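Local coordinates for protein P-granule scaffold (Caenorhabditis japonica, PDB 5W4A) that probably acts as a scaffold protein of germ (P) granules, assemblies linked to mRNA repression, and is classed as RNA-binding, at residues E10-R15 / Y25-D30; E31-D36 / P206-I211; A118-L123 / K146-E151; E155-L160 / V174-L179. All blocks are in the same frame, centred on the assembly; numbering follows the deposited sequence.

Contact 1 (E10-R15 / Y25-D30); sequences EFLGIR and YAVNND
V27 turns both of its methyls toward the tip of the loop formed by F11, L12 and I14. CG1 stands anti to the backbone N (chi1 163°) and CG2 anti to the carbonyl carbon. CG1 lies against L12, 4.0 Å from its CB and only slightly farther from CD2, the two side chains meeting at a slant. CG2 reaches deeper: it sits 3.5 Å from the carbonyl O of F11, touches L12 CB, and comes within 4.0 Å of I14 CD1. The I14 side chain points past that of V27 the opposite way, its CD1 going on to A26 CB. F11 contributes CB and its carbonyl, while its ring turns to P20, A23 and L24. With an alanine here in place of V27, L12 CB would probably lose both methyls and I14 CD1 its CG2 neighbour, opening a gap under the turn. The loop itself is a type I' turn from F11 to I14, closed by F11 N to I14 O and I14 N to F11 O, both 2.9 Å, with G13 at backbone angles where a CB would collide with the preceding carbonyl O. The whole is a tight two-stranded antiparallel β-hairpin whose apolar side packs on helix 20-28.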
# COMPACT_ATOMS: atom_id res chain seq x y z
N GLU C 10 -4.17 -4.49 -19.77
CA GLU C 10 -5.56 -4.06 -19.72
C GLU C 10 -6.27 -4.53 -20.97
O GLU C 10 -5.68 -4.57 -22.05
CB GLU C 10 -5.63 -2.53 -19.60
CG GLU C 10 -7.02 -1.97 -19.43
CD GLU C 10 -6.98 -0.50 -18.97
OE1 GLU C 10 -6.18 -0.20 -18.05
OE2 GLU C 10 -7.77 0.29 -19.52
N PHE C 11 -7.55 -4.89 -20.80
CA PHE C 11 -8.45 -5.23 -21.90
C PHE C 11 -9.77 -4.51 -21.65
O PHE C 11 -10.50 -4.86 -20.73
CB PHE C 11 -8.69 -6.74 -22.00
CG PHE C 11 -7.45 -7.55 -22.21
CD1 PHE C 11 -6.77 -8.07 -21.14
CD2 PHE C 11 -6.97 -7.78 -23.49
CE1 PHE C 11 -5.61 -8.82 -21.33
CE2 PHE C 11 -5.80 -8.56 -23.67
CZ PHE C 11 -5.14 -9.06 -22.56
N LEU C 12 -10.07 -3.49 -22.46
CA LEU C 12 -11.39 -2.82 -22.43
C LEU C 12 -11.97 -2.65 -21.00
O LEU C 12 -13.04 -3.17 -20.66
CB LEU C 12 -12.39 -3.57 -23.27
CG LEU C 12 -13.65 -2.73 -23.46
CD1 LEU C 12 -13.37 -1.51 -24.31
CD2 LEU C 12 -14.73 -3.58 -24.07
N GLY C 13 -11.28 -1.89 -20.21
CA GLY C 13 -11.72 -1.56 -18.86
C GLY C 13 -11.32 -2.54 -17.78
O GLY C 13 -11.62 -2.29 -16.60
N ILE C 14 -10.67 -3.64 -18.11
CA ILE C 14 -10.29 -4.65 -17.13
C ILE C 14 -8.76 -4.60 -17.04
O ILE C 14 -8.06 -5.09 -17.92
CB ILE C 14 -10.80 -6.06 -17.46
CG1 ILE C 14 -12.33 -6.07 -17.71
CG2 ILE C 14 -10.42 -6.97 -16.28
CD1 ILE C 14 -12.93 -7.48 -17.92
N ARG C 15 -8.25 -4.02 -15.95
CA ARG C 15 -6.83 -3.94 -15.66
C ARG C 15 -6.43 -5.10 -14.74
O ARG C 15 -7.08 -5.34 -13.71
CB ARG C 15 -6.56 -2.59 -14.99
CG ARG C 15 -5.18 -2.36 -14.49
CD ARG C 15 -5.11 -0.87 -13.99
NE ARG C 15 -3.95 -0.64 -13.18
CZ ARG C 15 -2.76 -0.23 -13.59
NH1 ARG C 15 -2.51 0.01 -14.88
NH2 ARG C 15 -1.83 -0.06 -12.70
N TYR C 25 -11.02 -13.18 -22.09
CA TYR C 25 -12.18 -14.04 -22.30
C TYR C 25 -13.47 -13.27 -22.05
O TYR C 25 -14.41 -13.33 -22.86
CB TYR C 25 -12.11 -15.29 -21.40
CG TYR C 25 -13.28 -16.20 -21.67
CD1 TYR C 25 -13.18 -17.20 -22.62
CD2 TYR C 25 -14.50 -16.01 -21.05
CE1 TYR C 25 -14.27 -18.01 -22.91
CE2 TYR C 25 -15.59 -16.80 -21.34
CZ TYR C 25 -15.46 -17.79 -22.28
OH TYR C 25 -16.56 -18.57 -22.57
N ALA C 26 -13.55 -12.54 -20.94
CA ALA C 26 -14.79 -11.87 -20.57
C ALA C 26 -15.14 -10.77 -21.55
O ALA C 26 -16.32 -10.57 -21.88
CB ALA C 26 -14.67 -11.31 -19.15
N VAL C 27 -14.13 -10.03 -22.02
CA VAL C 27 -14.35 -8.95 -22.99
C VAL C 27 -14.86 -9.50 -24.32
O VAL C 27 -15.69 -8.86 -24.99
CB VAL C 27 -13.05 -8.14 -23.16
CG1 VAL C 27 -13.09 -7.30 -24.45
CG2 VAL C 27 -12.81 -7.26 -21.89
N ASN C 28 -14.35 -10.66 -24.74
CA ASN C 28 -14.76 -11.27 -26.00
C ASN C 28 -16.12 -11.96 -25.90
O ASN C 28 -16.88 -11.96 -26.87
CB ASN C 28 -13.72 -12.29 -26.47
CG ASN C 28 -12.55 -11.63 -27.19
OD1 ASN C 28 -12.72 -10.59 -27.84
ND2 ASN C 28 -11.38 -12.26 -27.13
N ASN C 29 -16.46 -12.51 -24.74
CA ASN C 29 -17.59 -13.44 -24.63
C ASN C 29 -18.69 -12.93 -23.71
O ASN C 29 -19.43 -13.76 -23.15
CB ASN C 29 -17.08 -14.79 -24.13
CG ASN C 29 -16.21 -15.47 -25.17
OD1 ASN C 29 -16.72 -16.04 -26.15
ND2 ASN C 29 -14.91 -15.40 -25.00
N ASP C 30 -18.82 -11.61 -23.53
CA ASP C 30 -19.80 -11.12 -22.56
C ASP C 30 -21.23 -11.50 -22.94
O ASP C 30 -22.03 -11.81 -22.06
CB ASP C 30 -19.66 -9.58 -22.34
CG ASP C 30 -19.89 -8.74 -23.57
OD1 ASP C 30 -19.55 -9.14 -24.68
OD2 ASP C 30 -20.38 -7.60 -23.38

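Contact 2 (E31-D36 / P206-I211); sequences ELLVSD and PKLADI
E31 and K207 meet because one chain folds and the other stretches. E31 sets out with CG anti to its backbone N (chi1 178°) and bends at the next bond (chi2 59°), which brings OE1 back toward the neighbouring helix, although CB starts off pointing away from it. K207 extends fully beyond CG, and its NZ reaches OE1 at 2.7 Å to make a salt bridge. The ammonium approaches OE1 on the anti side and well out of the carboxylate plane. The other oxygen, OE2, accepts a 2.6 Å hydrogen bond from S35 OG one turn later, so both ends of the carboxylate are held and its rotation is restricted.

Beneath this polar rim the contact turns apolar. V34 CG2 fits closely against I211 CD1, at 3.5 Å, and also touches K207 CB, whose chain crosses the valine at about a right angle. L33 goes in deeper, its CB 4.1 Å from I211 CD1 and its CD1 4.1 Å from L208 CD2. L208 also rests on A26 of helix 20-28 and on L201 of helix 187-201.

The axes of the two short segments pass 9.6 Å apart at 34°, running in the same general direction. This is ordinary packing of two α-helices, an apolar seam under a surface salt bridge, joining helix 30-35 near the N-terminus to the domain's last helix, 206-213.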
# COMPACT_ATOMS: atom_id res chain seq x y z
N GLU C 31 -21.57 -11.51 -24.24
CA GLU C 31 -22.95 -11.86 -24.58
C GLU C 31 -23.22 -13.34 -24.31
O GLU C 31 -24.31 -13.70 -23.85
CB GLU C 31 -23.26 -11.50 -26.04
CG GLU C 31 -24.66 -11.88 -26.50
CD GLU C 31 -25.78 -11.24 -25.69
OE1 GLU C 31 -25.57 -10.19 -25.04
OE2 GLU C 31 -26.90 -11.80 -25.71
N LEU C 32 -22.22 -14.20 -24.55
CA LEU C 32 -22.38 -15.61 -24.22
C LEU C 32 -22.53 -15.82 -22.72
O LEU C 32 -23.31 -16.67 -22.28
CB LEU C 32 -21.20 -16.41 -24.77
CG LEU C 32 -21.27 -17.91 -24.54
CD1 LEU C 32 -22.46 -18.53 -25.32
CD2 LEU C 32 -19.93 -18.54 -24.92
N LEU C 33 -21.81 -15.04 -21.90
CA LEU C 33 -21.94 -15.15 -20.45
C LEU C 33 -23.33 -14.72 -19.99
O LEU C 33 -23.87 -15.29 -19.03
CB LEU C 33 -20.85 -14.30 -19.78
CG LEU C 33 -19.43 -14.89 -19.80
CD1 LEU C 33 -18.40 -13.83 -19.51
CD2 LEU C 33 -19.30 -16.03 -18.81
N VAL C 34 -23.93 -13.74 -20.67
CA VAL C 34 -25.32 -13.35 -20.40
C VAL C 34 -26.29 -14.46 -20.83
O VAL C 34 -27.18 -14.85 -20.06
CB VAL C 34 -25.65 -12.03 -21.14
CG1 VAL C 34 -27.15 -11.72 -21.09
CG2 VAL C 34 -24.87 -10.89 -20.56
N SER C 35 -26.14 -14.97 -22.05
CA SER C 35 -27.24 -15.69 -22.70
C SER C 35 -27.17 -17.20 -22.55
O SER C 35 -28.21 -17.86 -22.62
CB SER C 35 -27.27 -15.34 -24.19
OG SER C 35 -27.47 -13.94 -24.33
N ASP C 36 -25.98 -17.78 -22.40
CA ASP C 36 -25.83 -19.23 -22.27
C ASP C 36 -24.61 -19.49 -21.40
O ASP C 36 -23.59 -20.03 -21.86
CB ASP C 36 -25.70 -19.89 -23.64
CG ASP C 36 -26.02 -21.38 -23.61
OD1 ASP C 36 -26.20 -21.93 -22.50
OD2 ASP C 36 -26.09 -21.97 -24.70
N PRO C 206 -20.98 -2.92 -19.85
CA PRO C 206 -22.16 -2.90 -18.97
C PRO C 206 -22.81 -4.25 -18.78
O PRO C 206 -23.37 -4.46 -17.70
CB PRO C 206 -23.11 -1.92 -19.67
CG PRO C 206 -22.30 -1.17 -20.63
CD PRO C 206 -21.16 -2.06 -21.03
N LYS C 207 -22.81 -5.15 -19.79
CA LYS C 207 -23.39 -6.48 -19.61
C LYS C 207 -22.68 -7.23 -18.51
O LYS C 207 -23.31 -7.96 -17.75
CB LYS C 207 -23.28 -7.32 -20.90
CG LYS C 207 -24.20 -6.94 -21.96
CD LYS C 207 -23.90 -7.70 -23.25
CE LYS C 207 -24.65 -7.09 -24.39
NZ LYS C 207 -24.37 -7.80 -25.66
N LEU C 208 -21.35 -7.11 -18.46
CA LEU C 208 -20.60 -7.81 -17.43
C LEU C 208 -20.92 -7.22 -16.07
O LEU C 208 -21.06 -7.95 -15.10
CB LEU C 208 -19.09 -7.72 -17.70
CG LEU C 208 -18.51 -8.38 -18.96
CD1 LEU C 208 -17.00 -8.10 -19.07
CD2 LEU C 208 -18.76 -9.83 -18.91
N ALA C 209 -21.02 -5.89 -15.99
CA ALA C 209 -21.39 -5.27 -14.71
C ALA C 209 -22.75 -5.76 -14.23
O ALA C 209 -22.94 -6.07 -13.04
CB ALA C 209 -21.38 -3.74 -14.86
N ASP C 210 -23.70 -5.88 -15.17
CA ASP C 210 -25.06 -6.29 -14.82
C ASP C 210 -25.09 -7.72 -14.26
O ASP C 210 -25.79 -7.99 -13.28
CB ASP C 210 -25.96 -6.15 -16.04
CG ASP C 210 -27.39 -6.58 -15.78
OD1 ASP C 210 -27.98 -6.12 -14.77
OD2 ASP C 210 -27.92 -7.36 -16.59
N ILE C 211 -24.30 -8.63 -14.83
CA ILE C 211 -24.25 -10.00 -14.32
C ILE C 211 -23.70 -10.02 -12.89
O ILE C 211 -24.24 -10.69 -12.00
CB ILE C 211 -23.42 -10.91 -15.25
CG1 ILE C 211 -23.91 -10.85 -16.70
CG2 ILE C 211 -23.53 -12.34 -14.79
CD1 ILE C 211 -22.90 -11.42 -17.69

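Contact 3 (A118-L123 / K146-E151); sequences AAKKKL and KTINSE
The segment 146-151, running out of helix 136-148, packs on the flank of helix 116-131 through N149 and K120. The two side chains lie alongside, pointing opposite ways. K120 leaves with CG anti to its carbonyl carbon (chi1 -73°) and then runs extended, so that CB, CG and CD pass along the amide oxygen of N149; OD1 lies 3.1 Å from CG. That oxygen is buried here against methylenes and has no polar partner in the model. The amide nitrogen does better: ND2 gives a weak hydrogen bond, 3.2 Å and clearly bent, to the backbone O of K120.

The far end of the lysine turns to water. NZ donates to a water at 2.8 Å, and the same water lies 2.9 Å from both I148 O and S150 O, bridging the ammonium to two backbone carbonyls in this helix-to-helix packing. The ammonium probably gains from their partial negative charge; E151 OE2, 4.3 Å from NZ, adds an opposite charge nearby without closing a salt bridge, and E116 forms a long, weak ion pair with it. S150 OG donates to K146 O, 2.8 Å, tying S150 back to K146. Replacing N149 by an alanine would probably leave K120 O without this donor and the lysine's methylenes without a flank, setting its chain freer to turn.

Lower down, CE of K120 touches CG2 of I148 at 4.2 Å, and I148 and L123 both pack on L111.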
# COMPACT_ATOMS: atom_id res chain seq x y z
N ALA C 118 12.37 -20.90 6.48
CA ALA C 118 13.53 -20.03 6.25
C ALA C 118 13.41 -19.28 4.92
O ALA C 118 13.77 -18.09 4.84
CB ALA C 118 14.82 -20.85 6.29
N ALA C 119 12.92 -19.94 3.88
CA ALA C 119 12.64 -19.24 2.63
C ALA C 119 11.63 -18.13 2.85
O ALA C 119 11.79 -17.01 2.35
CB ALA C 119 12.12 -20.22 1.57
N LYS C 120 10.56 -18.42 3.61
CA LYS C 120 9.52 -17.42 3.82
C LYS C 120 10.03 -16.22 4.64
O LYS C 120 9.58 -15.10 4.41
CB LYS C 120 8.30 -18.07 4.48
CG LYS C 120 7.50 -18.97 3.53
CD LYS C 120 6.15 -19.37 4.12
CE LYS C 120 5.27 -20.05 3.08
NZ LYS C 120 4.03 -20.62 3.70
N LYS C 121 10.97 -16.43 5.57
CA LYS C 121 11.53 -15.28 6.28
C LYS C 121 12.44 -14.46 5.38
O LYS C 121 12.42 -13.22 5.42
CB LYS C 121 12.29 -15.74 7.53
CG LYS C 121 11.59 -16.80 8.39
CD LYS C 121 10.08 -16.58 8.58
CE LYS C 121 9.79 -15.54 9.65
NZ LYS C 121 8.32 -15.41 9.94
N LYS C 122 13.27 -15.13 4.56
CA LYS C 122 14.08 -14.40 3.58
C LYS C 122 13.19 -13.67 2.60
O LYS C 122 13.45 -12.51 2.24
CB LYS C 122 15.00 -15.35 2.82
CG LYS C 122 16.23 -15.79 3.59
CD LYS C 122 17.13 -16.68 2.74
CE LYS C 122 18.12 -17.46 3.61
NZ LYS C 122 17.43 -18.42 4.52
N LEU C 123 12.11 -14.32 2.16
CA LEU C 123 11.20 -13.66 1.23
C LEU C 123 10.50 -12.50 1.91
O LEU C 123 10.27 -11.47 1.27
CB LEU C 123 10.17 -14.64 0.67
CG LEU C 123 10.68 -15.57 -0.45
CD1 LEU C 123 9.55 -16.41 -0.98
CD2 LEU C 123 11.33 -14.80 -1.58
N LYS C 146 3.66 -11.25 0.33
CA LYS C 146 2.87 -11.08 1.54
C LYS C 146 1.67 -12.01 1.53
O LYS C 146 1.28 -12.53 2.58
CB LYS C 146 2.46 -9.61 1.68
CG LYS C 146 3.65 -8.71 1.98
CD LYS C 146 3.32 -7.25 1.91
CE LYS C 146 4.58 -6.33 2.12
NZ LYS C 146 5.21 -6.61 3.46
N THR C 147 1.09 -12.25 0.35
CA THR C 147 -0.02 -13.18 0.21
C THR C 147 0.41 -14.62 0.49
O THR C 147 -0.24 -15.34 1.27
CB THR C 147 -0.59 -13.03 -1.21
OG1 THR C 147 -1.15 -11.73 -1.35
CG2 THR C 147 -1.70 -14.07 -1.46
N ILE C 148 1.54 -15.05 -0.10
CA ILE C 148 2.10 -16.38 0.10
C ILE C 148 2.39 -16.64 1.58
O ILE C 148 2.16 -17.74 2.11
CB ILE C 148 3.38 -16.55 -0.75
CG1 ILE C 148 3.02 -16.58 -2.24
CG2 ILE C 148 4.16 -17.79 -0.33
CD1 ILE C 148 4.24 -16.29 -3.13
N ASN C 149 2.89 -15.62 2.28
CA ASN C 149 3.29 -15.76 3.68
C ASN C 149 2.12 -15.64 4.65
O ASN C 149 2.32 -15.84 5.86
CB ASN C 149 4.35 -14.72 4.01
CG ASN C 149 5.74 -15.14 3.56
OD1 ASN C 149 5.98 -16.31 3.25
ND2 ASN C 149 6.66 -14.19 3.52
N SER C 150 0.93 -15.32 4.15
CA SER C 150 -0.25 -15.21 5.00
C SER C 150 -0.69 -16.61 5.45
O SER C 150 -0.64 -17.56 4.67
CB SER C 150 -1.40 -14.54 4.26
OG SER C 150 -1.09 -13.19 4.01
N GLU C 151 -1.11 -16.72 6.69
CA GLU C 151 -1.48 -18.05 7.18
C GLU C 151 -2.98 -18.33 7.16
O GLU C 151 -3.38 -19.46 6.86
CB GLU C 151 -0.92 -18.26 8.60
CG GLU C 151 0.59 -18.61 8.60
CD GLU C 151 0.90 -19.96 7.93
OE1 GLU C 151 -0.01 -20.82 7.86
OE2 GLU C 151 2.04 -20.13 7.45
O HOH W 1 1.83 -19.12 4.66

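Contact 4 (E155-L160 / V174-L179); sequences EKFTEL and VFTKIL. With EDO (1,2-ethanediol), chain T; EDO (1,2-ethanediol), chain Q.
Two successive helices, 153-160 and 169-179, pair antiparallel here, and L160 and F175 lie at the heart of this buried seam. The axes of the short segments approach to 10.8 Å with their directions 161° apart. L160 crosses F175 at about a right angle: CD2 comes to 3.7 Å from ring atom CD2, while CD1 touches CB of the phenylalanine at 3.9 Å and reaches on toward L179. The F175 ring, in turn, makes edge-to-face contacts with F18 and F19, so the seam continues into an aromatic cluster.

One turn earlier, F157 sends its ring across with CG anti to the backbone N (chi1 176°). T176 OG1 meets that ring at its edge, in plane, 3.5 Å from CE1. The hydroxyl is bonded to A172 O within its own helix, and V190 of helix 187-201 packs on both residues. Beyond the pair, R128 of the second subunit packs on F157 and donates to T158 OG1, placing this helix at the dimer interface.

K156, extended, crosses L179 at about a right angle, CE and NZ brushing its CD1, before NZ donates to A83 O.

At the C-terminal side of 174-179, two ethanediols, probably from the crystallisation liquor, share one acceptor: O2 of the chain T ethanediol lies 3.0 Å and O1 of the chain Q ethanediol 3.2 Å from I178 O, each hydrogen-bonded to it.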
# COMPACT_ATOMS: atom_id res chain seq x y z
N GLU C 155 -5.96 -12.60 6.94
CA GLU C 155 -4.67 -12.00 6.62
C GLU C 155 -4.44 -12.02 5.11
O GLU C 155 -4.00 -11.03 4.53
CB GLU C 155 -3.55 -12.75 7.35
CG GLU C 155 -2.19 -12.16 7.09
CD GLU C 155 -1.01 -12.94 7.68
OE1 GLU C 155 -1.18 -14.08 8.18
OE2 GLU C 155 0.10 -12.40 7.62
N LYS C 156 -4.75 -13.15 4.48
CA LYS C 156 -4.56 -13.25 3.04
C LYS C 156 -5.41 -12.21 2.32
O LYS C 156 -4.94 -11.55 1.39
CB LYS C 156 -4.88 -14.67 2.58
CG LYS C 156 -4.32 -15.02 1.25
CD LYS C 156 -4.54 -16.51 0.87
CE LYS C 156 -3.76 -16.87 -0.42
NZ LYS C 156 -3.89 -18.30 -0.95
N PHE C 157 -6.68 -12.06 2.74
CA PHE C 157 -7.53 -11.01 2.17
C PHE C 157 -6.95 -9.62 2.39
O PHE C 157 -6.93 -8.79 1.47
CB PHE C 157 -8.94 -11.10 2.77
CG PHE C 157 -9.83 -10.00 2.30
CD1 PHE C 157 -10.31 -10.02 1.00
CD2 PHE C 157 -10.16 -8.94 3.12
CE1 PHE C 157 -11.10 -9.00 0.54
CE2 PHE C 157 -10.97 -7.93 2.66
CZ PHE C 157 -11.44 -7.97 1.36
N THR C 158 -6.44 -9.35 3.59
CA THR C 158 -5.84 -8.05 3.88
C THR C 158 -4.67 -7.76 2.95
O THR C 158 -4.55 -6.64 2.43
CB THR C 158 -5.39 -8.02 5.35
OG1 THR C 158 -6.53 -8.20 6.19
CG2 THR C 158 -4.72 -6.72 5.70
N GLU C 159 -3.82 -8.74 2.72
CA GLU C 159 -2.64 -8.51 1.87
C GLU C 159 -3.04 -8.42 0.39
O GLU C 159 -2.55 -7.54 -0.33
CB GLU C 159 -1.59 -9.60 2.09
CG GLU C 159 -1.03 -9.62 3.52
CD GLU C 159 -0.29 -8.33 3.94
OE1 GLU C 159 0.01 -7.45 3.11
OE2 GLU C 159 0.02 -8.22 5.15
N LEU C 160 -3.94 -9.28 -0.08
CA LEU C 160 -4.42 -9.18 -1.46
C LEU C 160 -5.13 -7.85 -1.72
O LEU C 160 -5.15 -7.35 -2.85
CB LEU C 160 -5.36 -10.34 -1.76
CG LEU C 160 -4.70 -11.69 -1.97
CD1 LEU C 160 -5.70 -12.83 -1.90
CD2 LEU C 160 -3.97 -11.71 -3.31
N VAL C 174 -11.29 -11.31 -8.12
CA VAL C 174 -11.20 -12.70 -8.57
C VAL C 174 -10.66 -13.59 -7.46
O VAL C 174 -11.22 -14.65 -7.17
CB VAL C 174 -10.33 -12.82 -9.83
CG1 VAL C 174 -10.15 -14.28 -10.24
CG2 VAL C 174 -10.92 -12.04 -11.03
N PHE C 175 -9.55 -13.19 -6.82
CA PHE C 175 -9.02 -14.00 -5.71
C PHE C 175 -10.05 -14.16 -4.60
O PHE C 175 -10.18 -15.25 -4.03
CB PHE C 175 -7.74 -13.38 -5.13
CG PHE C 175 -6.49 -13.60 -5.97
CD1 PHE C 175 -6.02 -14.89 -6.24
CD2 PHE C 175 -5.74 -12.52 -6.46
CE1 PHE C 175 -4.86 -15.12 -7.00
CE2 PHE C 175 -4.56 -12.74 -7.21
CZ PHE C 175 -4.14 -14.03 -7.49
N THR C 176 -10.77 -13.09 -4.26
CA THR C 176 -11.78 -13.19 -3.22
C THR C 176 -12.83 -14.23 -3.59
O THR C 176 -13.22 -15.06 -2.75
CB THR C 176 -12.42 -11.82 -2.99
OG1 THR C 176 -11.45 -10.94 -2.39
CG2 THR C 176 -13.63 -11.90 -2.10
N LYS C 177 -13.29 -14.22 -4.84
CA LYS C 177 -14.31 -15.17 -5.29
C LYS C 177 -13.78 -16.60 -5.25
O LYS C 177 -14.45 -17.50 -4.72
CB LYS C 177 -14.77 -14.81 -6.72
CG LYS C 177 -15.62 -13.55 -6.85
CD LYS C 177 -17.06 -13.74 -6.37
CE LYS C 177 -17.81 -14.73 -7.24
NZ LYS C 177 -19.25 -14.81 -6.90
N ILE C 178 -12.57 -16.83 -5.81
CA ILE C 178 -12.07 -18.20 -5.97
C ILE C 178 -11.62 -18.80 -4.65
O ILE C 178 -11.78 -20.01 -4.42
CB ILE C 178 -10.94 -18.22 -7.02
CG1 ILE C 178 -11.51 -17.83 -8.38
CG2 ILE C 178 -10.23 -19.58 -7.05
CD1 ILE C 178 -12.49 -18.83 -8.96
N LEU C 179 -11.04 -17.99 -3.77
CA LEU C 179 -10.54 -18.48 -2.49
C LEU C 179 -11.56 -18.39 -1.38
O LEU C 179 -11.22 -18.73 -0.24
CB LEU C 179 -9.29 -17.70 -2.10
CG LEU C 179 -8.14 -17.87 -3.09
CD1 LEU C 179 -6.99 -16.98 -2.66
CD2 LEU C 179 -7.71 -19.32 -3.24
C1 EDO T . -14.74 -21.05 -2.80
O1 EDO T . -14.39 -22.34 -2.29
C2 EDO T . -15.03 -21.08 -4.31
O2 EDO T . -14.07 -21.85 -5.06
C1 EDO Q . -9.28 -22.83 -4.14
O1 EDO Q . -10.36 -22.63 -3.20
C2 EDO Q . -9.65 -23.89 -5.17
O2 EDO Q . -10.53 -23.34 -6.16

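How the contacts relate
The four contacts fall into two touching pairs. Contacts 1 and 2 have centres about 12 Å apart and follow each other through helices 20-28 and 30-35; D30 CB packs on L208 CD2 at 3.5 Å between them. Contacts 3 and 4 have centres about 16 Å apart and are joined by helices 136-148 and 153-160, with T147 OG1 3.4 Å from L160 CD2. Contact 4 lies closest to the middle of the chain, its centre about 9 Å from that of the chain, while contacts 2 and 3 stand on opposite sides of it, their centres about 38 Å apart. Contact 2 brings residues near the two chain ends together, and the sequence of contacts 3 and 4 falls between its segments.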